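Local coordinates for BH2414 protein (PDB 3ON1) that is of unknown function but belongs to the ribosomal protein L7Ae/L30e/S12e/Gadd45 family, which suggests a role in RNA binding, at residues Q34-A44 / R81-S92. Sequence-based numbering, arbitrary orientation.
Sequences QVTLVILSSDA and RVVIGVKDAGFS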
loop_
_atom_site.group_PDB
_atom_site.type_symbol
_atom_site.label_atom_id
_atom_site.label_comp_id
_atom_site.label_asym_id
_atom_site.label_seq_id
_atom_site.Cartn_x
_atom_site.Cartn_y
_atom_site.Cartn_z
ATOM N N GLN A 34 -6.279 4.916 10.329
ATOM C CA GLN A 34 -7.193 4.477 9.278
ATOM C C GLN A 34 -6.573 3.467 8.317
ATOM O O GLN A 34 -7.270 2.922 7.465
ATOM C CB GLN A 34 -7.693 5.685 8.485
ATOM C CG GLN A 34 -8.416 6.715 9.331
ATOM C CD GLN A 34 -8.755 7.972 8.558
ATOM O OE1 GLN A 34 -8.026 8.379 7.655
ATOM N NE2 GLN A 34 -9.871 8.597 8.913
ATOM N N VAL A 35 -5.268 3.232 8.455
ATOM C CA VAL A 35 -4.513 2.368 7.527
ATOM C C VAL A 35 -3.771 1.270 8.292
ATOM O O VAL A 35 -3.110 1.544 9.296
ATOM C CB VAL A 35 -3.544 3.216 6.647
ATOM C CG1 VAL A 35 -2.467 2.362 5.990
ATOM C CG2 VAL A 35 -4.330 3.948 5.575
ATOM N N THR A 36 -3.907 0.027 7.828
ATOM C CA THR A 36 -3.289 -1.118 8.509
ATOM C C THR A 36 -2.188 -1.819 7.704
ATOM O O THR A 36 -1.582 -2.784 8.177
ATOM C CB THR A 36 -4.337 -2.138 9.009
ATOM O OG1 THR A 36 -5.383 -2.293 8.035
ATOM C CG2 THR A 36 -4.923 -1.675 10.332
ATOM N N LEU A 37 -1.944 -1.335 6.488
ATOM C CA LEU A 37 -0.827 -1.806 5.666
ATOM C C LEU A 37 -0.493 -0.735 4.652
ATOM O O LEU A 37 -1.391 -0.132 4.059
ATOM C CB LEU A 37 -1.166 -3.119 4.935
ATOM C CG LEU A 37 -0.206 -3.624 3.842
ATOM C CD1 LEU A 37 1.133 -4.094 4.414
ATOM C CD2 LEU A 37 -0.834 -4.749 3.048
ATOM N N VAL A 38 0.800 -0.504 4.453
ATOM C CA VAL A 38 1.258 0.372 3.381
ATOM C C VAL A 38 2.049 -0.452 2.374
ATOM O O VAL A 38 2.918 -1.237 2.741
ATOM C CB VAL A 38 2.090 1.557 3.926
ATOM C CG1 VAL A 38 2.725 2.351 2.786
ATOM C CG2 VAL A 38 1.199 2.464 4.774
ATOM N N ILE A 39 1.697 -0.291 1.105
ATOM C CA ILE A 39 2.429 -0.903 0.004
ATOM C C ILE A 39 3.155 0.193 -0.757
ATOM O O ILE A 39 2.537 1.158 -1.206
ATOM C CB ILE A 39 1.493 -1.703 -0.923
ATOM C CG1 ILE A 39 0.936 -2.922 -0.175
ATOM C CG2 ILE A 39 2.231 -2.136 -2.196
ATOM C CD1 ILE A 39 -0.260 -3.588 -0.852
ATOM N N LEU A 40 4.471 0.043 -0.874
ATOM C CA LEU A 40 5.300 1.008 -1.585
ATOM C C LEU A 40 5.839 0.374 -2.845
ATOM O O LEU A 40 6.338 -0.743 -2.809
ATOM C CB LEU A 40 6.491 1.425 -0.725
ATOM C CG LEU A 40 6.327 2.345 0.473
ATOM C CD1 LEU A 40 7.650 2.410 1.206
ATOM C CD2 LEU A 40 5.906 3.723 0.007
ATOM N N SER A 41 5.754 1.092 -3.960
ATOM C CA SER A 41 6.397 0.646 -5.188
ATOM C C SER A 41 7.905 0.554 -4.994
ATOM O O SER A 41 8.500 1.423 -4.345
ATOM C CB SER A 41 6.101 1.622 -6.325
ATOM O OG SER A 41 6.830 1.251 -7.481
ATOM N N SER A 42 8.524 -0.480 -5.567
ATOM C CA SER A 42 9.993 -0.560 -5.592
ATOM C C SER A 42 10.631 0.668 -6.251
ATOM O O SER A 42 11.783 1.006 -5.958
ATOM C CB SER A 42 10.466 -1.830 -6.297
ATOM O OG SER A 42 10.019 -2.987 -5.614
ATOM N N ASP A 43 9.851 1.317 -7.119
ATOM C CA ASP A 43 10.244 2.511 -7.873
ATOM C C ASP A 43 10.220 3.790 -7.073
ATOM O O ASP A 43 10.798 4.795 -7.495
ATOM C CB ASP A 43 9.282 2.717 -9.035
ATOM C CG ASP A 43 9.542 1.780 -10.156
ATOM O OD1 ASP A 43 8.587 1.475 -10.893
ATOM O OD2 ASP A 43 10.705 1.350 -10.297
ATOM N N ALA A 44 9.523 3.758 -5.940
ATOM C CA ALA A 44 9.319 4.944 -5.106
ATOM C C ALA A 44 10.681 5.553 -4.816
ATOM O O ALA A 44 11.664 4.825 -4.653
ATOM C CB ALA A 44 8.627 4.575 -3.796
ATOM N N ARG A 81 0.850 4.167 -9.591
ATOM C CA ARG A 81 0.779 4.538 -8.175
ATOM C C ARG A 81 2.050 4.124 -7.452
ATOM O O ARG A 81 2.614 3.068 -7.740
ATOM C CB ARG A 81 -0.449 3.913 -7.493
ATOM C CG ARG A 81 -1.794 4.544 -7.872
ATOM C CD ARG A 81 -1.848 6.015 -7.500
ATOM N NE ARG A 81 -3.173 6.586 -7.736
ATOM C CZ ARG A 81 -3.565 7.132 -8.884
ATOM N NH1 ARG A 81 -2.738 7.190 -9.918
ATOM N NH2 ARG A 81 -4.789 7.627 -8.993
ATOM N N VAL A 82 2.537 4.959 -6.532
ATOM C CA VAL A 82 3.731 4.602 -5.749
ATOM C C VAL A 82 3.443 4.277 -4.283
ATOM O O VAL A 82 4.119 3.435 -3.692
ATOM C CB VAL A 82 4.864 5.663 -5.831
ATOM C CG1 VAL A 82 5.602 5.545 -7.150
ATOM C CG2 VAL A 82 4.314 7.061 -5.642
ATOM N N VAL A 83 2.455 4.943 -3.693
ATOM C CA VAL A 83 2.151 4.715 -2.276
ATOM C C VAL A 83 0.686 4.355 -2.128
ATOM O O VAL A 83 -0.187 5.131 -2.508
ATOM C CB VAL A 83 2.452 5.966 -1.406
ATOM C CG1 VAL A 83 2.171 5.668 0.068
ATOM C CG2 VAL A 83 3.880 6.451 -1.602
ATOM N N ILE A 84 0.431 3.173 -1.571
ATOM C CA ILE A 84 -0.925 2.700 -1.331
ATOM C C ILE A 84 -1.102 2.386 0.147
ATOM O O ILE A 84 -0.274 1.699 0.748
ATOM C CB ILE A 84 -1.250 1.443 -2.176
ATOM C CG1 ILE A 84 -1.149 1.776 -3.667
ATOM C CG2 ILE A 84 -2.636 0.874 -1.806
ATOM C CD1 ILE A 84 -1.278 0.576 -4.598
ATOM N N GLY A 85 -2.183 2.899 0.720
ATOM C CA GLY A 85 -2.578 2.551 2.086
ATOM C C GLY A 85 -3.853 1.728 2.091
ATOM O O GLY A 85 -4.831 2.077 1.421
ATOM N N VAL A 86 -3.848 0.635 2.845
ATOM C CA VAL A 86 -4.998 -0.267 2.904
ATOM C C VAL A 86 -5.830 0.013 4.161
ATOM O O VAL A 86 -5.313 -0.030 5.286
ATOM C CB VAL A 86 -4.543 -1.747 2.834
ATOM C CG1 VAL A 86 -5.750 -2.686 2.773
ATOM C CG2 VAL A 86 -3.644 -1.961 1.629
ATOM N N LYS A 87 -7.117 0.285 3.958
ATOM C CA LYS A 87 -8.006 0.765 5.025
ATOM C C LYS A 87 -8.790 -0.337 5.714
ATOM O O LYS A 87 -9.494 -0.082 6.703
ATOM C CB LYS A 87 -8.991 1.807 4.484
ATOM C CG LYS A 87 -8.338 3.046 3.889
ATOM C CD LYS A 87 -9.317 4.199 3.744
ATOM C CE LYS A 87 -10.452 3.865 2.806
ATOM N NZ LYS A 87 -11.216 5.089 2.440
ATOM N N ASP A 88 -8.689 -1.551 5.187
ATOM C CA ASP A 88 -9.418 -2.680 5.737
ATOM C C ASP A 88 -8.434 -3.686 6.308
ATOM O O ASP A 88 -7.568 -4.197 5.581
ATOM C CB ASP A 88 -10.288 -3.333 4.656
ATOM C CG ASP A 88 -11.092 -4.507 5.192
ATOM O OD1 ASP A 88 -12.194 -4.286 5.741
ATOM O OD2 ASP A 88 -10.620 -5.656 5.066
ATOM N N ALA A 89 -8.571 -3.971 7.604
ATOM C CA ALA A 89 -7.650 -4.870 8.305
ATOM C C ALA A 89 -7.578 -6.278 7.711
ATOM O O ALA A 89 -6.508 -6.885 7.684
ATOM C CB ALA A 89 -7.977 -4.932 9.810
ATOM N N GLY A 90 -8.714 -6.799 7.252
ATOM C CA GLY A 90 -8.747 -8.121 6.603
ATOM C C GLY A 90 -7.933 -8.155 5.319
ATOM O O GLY A 90 -7.126 -9.058 5.103
ATOM N N PHE A 91 -8.141 -7.163 4.461
ATOM C CA PHE A 91 -7.326 -7.024 3.256
ATOM C C PHE A 91 -5.842 -6.839 3.610
ATOM O O PHE A 91 -4.967 -7.432 2.977
ATOM C CB PHE A 91 -7.822 -5.850 2.404
ATOM C CG PHE A 91 -8.904 -6.218 1.423
ATOM C CD1 PHE A 91 -8.576 -6.794 0.202
ATOM C CD2 PHE A 91 -10.242 -5.968 1.708
ATOM C CE1 PHE A 91 -9.558 -7.130 -0.717
ATOM C CE2 PHE A 91 -11.245 -6.299 0.783
ATOM C CZ PHE A 91 -10.895 -6.882 -0.430
ATOM N N SER A 92 -5.564 -6.015 4.617
ATOM C CA SER A 92 -4.184 -5.768 5.027
ATOM C C SER A 92 -3.474 -7.061 5.420
ATOM O O SER A 92 -2.347 -7.305 4.987
ATOM C CB SER A 92 -4.121 -4.747 6.163
ATOM O OG SER A 92 -4.501 -3.468 5.700
HETATM O O HOH W 1 -10.083 3.092 7.450
HETATM O O HOH W 2 -7.265 -0.418 8.545
#
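Strands 37-41 and 83-86 run antiparallel, their axes 4.7 Å apart at the closest and inclined at 163°. Ile39 and Ile84 form the central hydrogen-bonded pair, Ile39 N reaching Ile84 O at 2.8 Å and Ile84 N returning to Ile39 O. Ser41 N donates to Val82 O at one end; at the other, Val86 N donates to Leu37 O and Thr36 N meets Val86 O almost head-on (C=O...N angle 175°). On one face, Leu40 and Val83 lie side by side, Leu40 CD2 3.8 Å from Val83 CG2, helix 46-59 packing on both and Val26 of helix 23-31 on Val83. Val35 CG1 rests 3.9 Å from Gly85 CA, while CG2 lies where a Gly85 side chain would go; an alanine in place of Val35 would probably open a gap over Gly85 and weaken the packing against Ala29 of helix 23-31. On the other face, Leu37 CD2 meets Val86 CG2 at 4.2 Å and Ile39 lies beside Ile84. Beyond the strand, helix 89-100 begins with Asp88 as N-cap, its OD2 accepting from Phe91 N at 3.0 Å through the anti lone pair. The first turn brings Ser92 against Thr36 and Leu37: its OG lies 2.8 Å from Thr36 OG1 in a hydroxyl-hydroxyl hydrogen bond, and 3.4 Å from Leu37 CB. Set between its backbone N and carbonyl carbon (chi1 40°), Thr36 OG1 is turned to Ser92 and also meets a water bonded weakly to Lys87 O. These two strands form the centre of a four-stranded mixed sheet of order 1-4-2-3 with helices on both faces, the alpha-beta-alpha sandwich of the L7Ae/L30e family.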